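Long-range contacts in eukaryotic translation initiation factor 2D (Homo sapiens, PDB 5W2F), which delivers tRNA to the P-site of the eukaryotic ribosome independently of GTP, and is represented by its C-terminal part: residues 4-10 / 89-95; 12-16 / 60-65. All blocks are in the same frame, centred on the assembly; numbering follows the deposited sequence. Where two conformers were deposited one is given.

Interaction 1: residues 4-10 / 89-95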
# COMPACT_ATOMS: atom_id res chain seq x y z
N LYS A 4 2.13 3.27 -7.25
CA LYS A 4 2.74 2.06 -7.76
C LYS A 4 2.76 0.98 -6.68
O LYS A 4 3.37 1.16 -5.65
CB LYS A 4 4.16 2.34 -8.26
CG LYS A 4 4.87 1.08 -8.73
CD LYS A 4 6.00 1.34 -9.68
CE LYS A 4 7.18 1.98 -9.00
NZ LYS A 4 8.42 1.52 -9.68
N PRO A 5 2.08 -0.15 -6.90
CA PRO A 5 2.18 -1.24 -5.93
C PRO A 5 3.58 -1.84 -5.89
O PRO A 5 4.25 -1.94 -6.92
CB PRO A 5 1.17 -2.28 -6.44
CG PRO A 5 0.79 -1.86 -7.78
CD PRO A 5 1.27 -0.49 -8.07
N LEU A 6 4.00 -2.20 -4.68
CA LEU A 6 5.29 -2.83 -4.44
C LEU A 6 5.12 -3.99 -3.47
O LEU A 6 4.07 -4.18 -2.85
CB LEU A 6 6.28 -1.81 -3.85
CG LEU A 6 6.72 -0.67 -4.76
CD1 LEU A 6 7.52 0.34 -3.94
CD2 LEU A 6 7.51 -1.13 -5.97
N TYR A 7 6.19 -4.76 -3.35
CA TYR A 7 6.28 -5.91 -2.45
C TYR A 7 7.59 -5.82 -1.71
O TYR A 7 8.62 -5.52 -2.31
CB TYR A 7 6.22 -7.21 -3.24
CG TYR A 7 4.94 -7.36 -3.98
CD1 TYR A 7 4.80 -6.83 -5.27
CD2 TYR A 7 3.85 -7.96 -3.39
CE1 TYR A 7 3.60 -6.90 -5.92
CE2 TYR A 7 2.65 -8.08 -4.07
CZ TYR A 7 2.52 -7.53 -5.33
OH TYR A 7 1.33 -7.62 -6.03
N CYS A 8 7.54 -6.04 -0.40
CA CYS A 8 8.73 -5.95 0.43
C CYS A 8 9.11 -7.34 0.92
O CYS A 8 8.28 -8.09 1.41
CB CYS A 8 8.49 -5.00 1.59
SG CYS A 8 9.95 -4.69 2.62
N VAL A 9 10.39 -7.67 0.78
CA VAL A 9 10.90 -8.99 1.15
C VAL A 9 10.98 -9.13 2.68
O VAL A 9 11.77 -8.44 3.31
CB VAL A 9 12.29 -9.24 0.54
CG1 VAL A 9 12.83 -10.60 0.98
CG2 VAL A 9 12.25 -9.12 -0.99
N PRO A 10 10.18 -10.04 3.26
CA PRO A 10 10.26 -10.26 4.70
C PRO A 10 11.39 -11.22 5.05
O PRO A 10 11.87 -11.95 4.18
CB PRO A 10 8.92 -10.88 5.04
CG PRO A 10 8.57 -11.66 3.83
CD PRO A 10 9.15 -10.92 2.65
N LYS A 89 2.73 -13.79 0.26
CA LYS A 89 3.61 -13.94 1.42
C LYS A 89 4.55 -12.75 1.59
O LYS A 89 4.96 -12.44 2.70
CB LYS A 89 4.41 -15.25 1.36
CG LYS A 89 3.57 -16.49 1.62
CD LYS A 89 3.28 -16.65 3.10
CE LYS A 89 2.32 -17.80 3.35
NZ LYS A 89 1.84 -17.84 4.75
N LEU A 90 4.87 -12.08 0.49
CA LEU A 90 5.59 -10.81 0.55
C LEU A 90 4.77 -9.76 1.29
O LEU A 90 3.53 -9.86 1.37
CB LEU A 90 5.92 -10.33 -0.86
CG LEU A 90 7.03 -11.13 -1.56
CD1 LEU A 90 7.01 -10.93 -3.06
CD2 LEU A 90 8.39 -10.75 -1.02
N GLN A 91 5.46 -8.77 1.86
CA GLN A 91 4.77 -7.68 2.56
C GLN A 91 4.25 -6.66 1.57
O GLN A 91 5.00 -6.24 0.70
CB GLN A 91 5.71 -7.03 3.55
CG GLN A 91 6.18 -7.94 4.67
CD GLN A 91 7.26 -7.30 5.53
OE1 GLN A 91 8.05 -6.47 5.07
NE2 GLN A 91 7.31 -7.71 6.78
N PRO A 92 2.96 -6.26 1.68
CA PRO A 92 2.46 -5.24 0.76
C PRO A 92 3.16 -3.91 0.99
O PRO A 92 3.55 -3.56 2.13
CB PRO A 92 0.98 -5.10 1.14
CG PRO A 92 0.91 -5.59 2.54
CD PRO A 92 1.92 -6.71 2.60
N ALA A 93 3.31 -3.16 -0.10
CA ALA A 93 3.94 -1.86 -0.04
C ALA A 93 3.48 -1.08 -1.25
O ALA A 93 2.78 -1.62 -2.12
CB ALA A 93 5.44 -2.04 -0.00
N TYR A 94 3.84 0.18 -1.32
CA TYR A 94 3.49 1.00 -2.48
C TYR A 94 4.37 2.23 -2.51
O TYR A 94 5.06 2.53 -1.55
CB TYR A 94 2.01 1.39 -2.49
CG TYR A 94 1.55 2.14 -1.25
CD1 TYR A 94 1.16 1.46 -0.09
CD2 TYR A 94 1.49 3.52 -1.24
CE1 TYR A 94 0.75 2.15 1.04
CE2 TYR A 94 1.05 4.22 -0.12
CZ TYR A 94 0.68 3.54 1.02
OH TYR A 94 0.26 4.20 2.15
N GLN A 95 4.34 2.92 -3.65
CA GLN A 95 5.15 4.10 -3.86
C GLN A 95 4.25 5.24 -4.31
O GLN A 95 3.50 5.10 -5.29
CB GLN A 95 6.22 3.84 -4.91
CG GLN A 95 7.10 5.05 -5.20
CD GLN A 95 8.05 4.76 -6.32
OE1 GLN A 95 9.12 4.20 -6.11
NE2 GLN A 95 7.65 5.11 -7.53
O HOH W 1 10.99 -6.80 5.61
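Lys4 and Gln95, Leu6 and Ala93, and Cys8 and Gln91 are the hydrogen-bonded pairs that join strand 4-8 to strand 91-95, the central pair of a four-stranded antiparallel sheet built of strands 27-28, 4-8, 91-96 and 104-107. The axes of the two short strand segments approach to 4.1 Å, and their N-to-C directions differ by 142°, 38° short of exactly antiparallel, as expected of a twisted pair. Both bonds of the Cys8/Gln91 pair are fairly straight and lie in the carbonyl plane; the middle pair is the distorted one. There Leu6 N donates to Ala93 O from well above the carbonyl plane, and the return bond from Ala93 N to Leu6 O is weak, its N-H...O angle being 132°. Pro5 and Pro92 occupy non-hydrogen-bonded pairs, where their missing N-H costs this pairing nothing.

In the apolar packing, Leu6 CB meets Ala93 CB at 3.9 Å, and Leu6 CD1 reaches Gln95 CB at 3.9 Å. Beyond the strand, Leu90 sits crosswise to Tyr7, its CD1 3.8 Å from Tyr7 CB, and places CD2 on Pro10 CD.

Lys4 and Gln95 run side by side, CE to NE2 3.5 Å, while the lysine's NZ turns to a salt bridge with Glu29. With CG anti to its carbonyl carbon and the rest of the chain extended, Gln91 lays its amide along Cys8 and Pro10. Gln91 OE1 accepts from Lys107 NZ and also from a water, 3.0 Å away, that donates its other hydrogen to Val9 O at 2.9 Å.

Interaction 2: residues 12-16 / 60-65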
# COMPACT_ATOMS: atom_id res chain seq x y z
N SER A 12 11.35 -14.02 6.43
CA SER A 12 11.01 -15.41 6.11
C SER A 12 11.33 -15.83 4.68
O SER A 12 11.41 -17.03 4.40
CB SER A 12 9.53 -15.66 6.39
OG SER A 12 8.73 -14.86 5.55
N MET A 13 11.46 -14.87 3.77
CA MET A 13 11.72 -15.17 2.35
C MET A 13 13.13 -14.83 1.88
O MET A 13 13.41 -14.86 0.68
CB MET A 13 10.69 -14.44 1.49
CG MET A 13 9.27 -14.83 1.87
SD MET A 13 8.01 -13.99 0.94
CE MET A 13 7.89 -15.01 -0.50
N THR A 14 14.04 -14.54 2.80
CA THR A 14 15.38 -14.11 2.40
C THR A 14 16.14 -15.15 1.57
O THR A 14 16.81 -14.78 0.61
CB THR A 14 16.22 -13.66 3.61
OG1 THR A 14 16.19 -14.65 4.63
CG2 THR A 14 15.66 -12.39 4.17
N LEU A 15 16.00 -16.43 1.90
CA LEU A 15 16.70 -17.47 1.14
C LEU A 15 16.21 -17.58 -0.30
O LEU A 15 17.00 -17.88 -1.20
CB LEU A 15 16.63 -18.84 1.84
CG LEU A 15 17.29 -18.90 3.23
CD1 LEU A 15 17.12 -20.28 3.86
CD2 LEU A 15 18.76 -18.53 3.13
N LEU A 16 14.92 -17.32 -0.53
CA LEU A 16 14.38 -17.32 -1.90
C LEU A 16 15.01 -16.20 -2.71
O LEU A 16 15.36 -16.40 -3.87
CB LEU A 16 12.86 -17.18 -1.89
CG LEU A 16 12.11 -17.01 -3.22
CD1 LEU A 16 12.42 -18.18 -4.14
CD2 LEU A 16 10.62 -16.91 -2.95
N ILE A 60 13.42 -24.63 0.56
CA ILE A 60 13.32 -23.18 0.69
C ILE A 60 11.92 -22.68 0.35
O ILE A 60 11.32 -21.92 1.11
CB ILE A 60 14.41 -22.48 -0.14
CG1 ILE A 60 15.75 -22.63 0.58
CG2 ILE A 60 14.08 -21.01 -0.40
CD1 ILE A 60 16.96 -22.30 -0.25
N LEU A 61 11.39 -23.12 -0.80
CA LEU A 61 10.05 -22.70 -1.19
C LEU A 61 8.98 -23.24 -0.22
O LEU A 61 8.05 -22.52 0.13
CB LEU A 61 9.75 -23.10 -2.63
CG LEU A 61 10.41 -22.21 -3.68
CD1 LEU A 61 10.29 -22.84 -5.05
CD2 LEU A 61 9.85 -20.78 -3.63
N CYS A 62 9.11 -24.48 0.21
CA CYS A 62 8.15 -25.05 1.16
C CYS A 62 8.10 -24.24 2.44
O CYS A 62 7.02 -23.95 2.96
CB CYS A 62 8.50 -26.51 1.48
SG CYS A 62 8.14 -27.65 0.14
N ASP A 63 9.28 -23.85 2.90
CA ASP A 63 9.43 -23.14 4.16
C ASP A 63 8.78 -21.77 4.10
O ASP A 63 8.13 -21.35 5.05
CB ASP A 63 10.92 -23.02 4.48
CG ASP A 63 11.19 -22.27 5.77
OD1 ASP A 63 10.58 -22.61 6.80
OD2 ASP A 63 12.04 -21.35 5.74
N CYS A 64 8.93 -21.08 2.98
CA CYS A 64 8.44 -19.71 2.97
C CYS A 64 7.10 -19.47 2.32
O CYS A 64 6.55 -18.39 2.54
CB CYS A 64 9.51 -18.74 2.51
SG CYS A 64 10.01 -18.86 0.80
N ILE A 65 6.54 -20.43 1.56
CA ILE A 65 5.16 -20.26 1.10
C ILE A 65 4.12 -21.26 1.58
O ILE A 65 2.92 -20.95 1.51
CB ILE A 65 5.05 -20.06 -0.43
CG1 ILE A 65 5.52 -21.28 -1.19
CG2 ILE A 65 5.84 -18.82 -0.86
CD1 ILE A 65 5.04 -21.31 -2.62
O HOH W 2 6.94 -16.69 4.55
O HOH W 3 10.88 -19.11 5.93
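The backbone entering helix 14-17 approaches the last turn of helix 59-65 most closely at Met13 and Cys64, whose CA atoms are 5.6 Å apart; further on, Leu16 CA and Ile60 CA are separated by 6.5 Å. This is helix-to-helix packing inside the SWIB/MDM2 region. Met13 holds the N-cap position, and its carbonyl accepts a weak bond from Leu16 N. No direct hydrogen bond crosses between the segments. Ser12 O instead faces Cys64 CB at 3.2 Å.

Side chains supply the rest. Ile60 presents CG2 to the start of the other helix: this methyl, which extends anti to its own backbone N, lies 3.8 Å from Leu16 N and 4.0 Å from Leu15 CB. Leu16 and Leu61 meet through methyl branches, Leu16 CD1 to Leu61 CD2 at 3.7 Å, and both also touch Tyr40 of helix 30-43, so a third helix closes this side. Besides meeting Ser12 O, Cys64 CB rests on Met13 CG, while chi1 of 68° sets SG between the backbone N and the carbonyl carbon, beside Leu16 CB. Met13 bends at chi3 (85°), bringing CE near CG2 of Ile65, which packs in turn on Leu82 and Cys86 of helix 79-89.

Water adds an indirect polar link at the Ser12 end. A single molecule is shared by Ser12 OG and Cys64 O, joining the serine hydroxyl to the backbone near the end of helix 59-65; it reaches Cys64 O as a donor at 2.7 Å.

Overall arrangement
Interaction 2 is nested within the chain loop that interaction 1 closes, and their centres lie about 16 Å apart. The connection is short: strand 4-8 is followed by helix 14-17, while helix 79-89 ends where strand 91-96 begins. At this junction the contacts touch directly, Met13 SD standing 3.7 Å from Leu90 N, and Lys89 CG lying 3.6 Å from Cys64 O. Phe17 of helix 14-17 packs on Val9 and Leu90. The centre of interaction 2 lies about 23 Å from the chain centre, among the helices of the SWIB/MDM2 region; that of interaction 1 is about 7 Å from it, and there Tyr94 OH reaches Ala134 O in the SUI1 part.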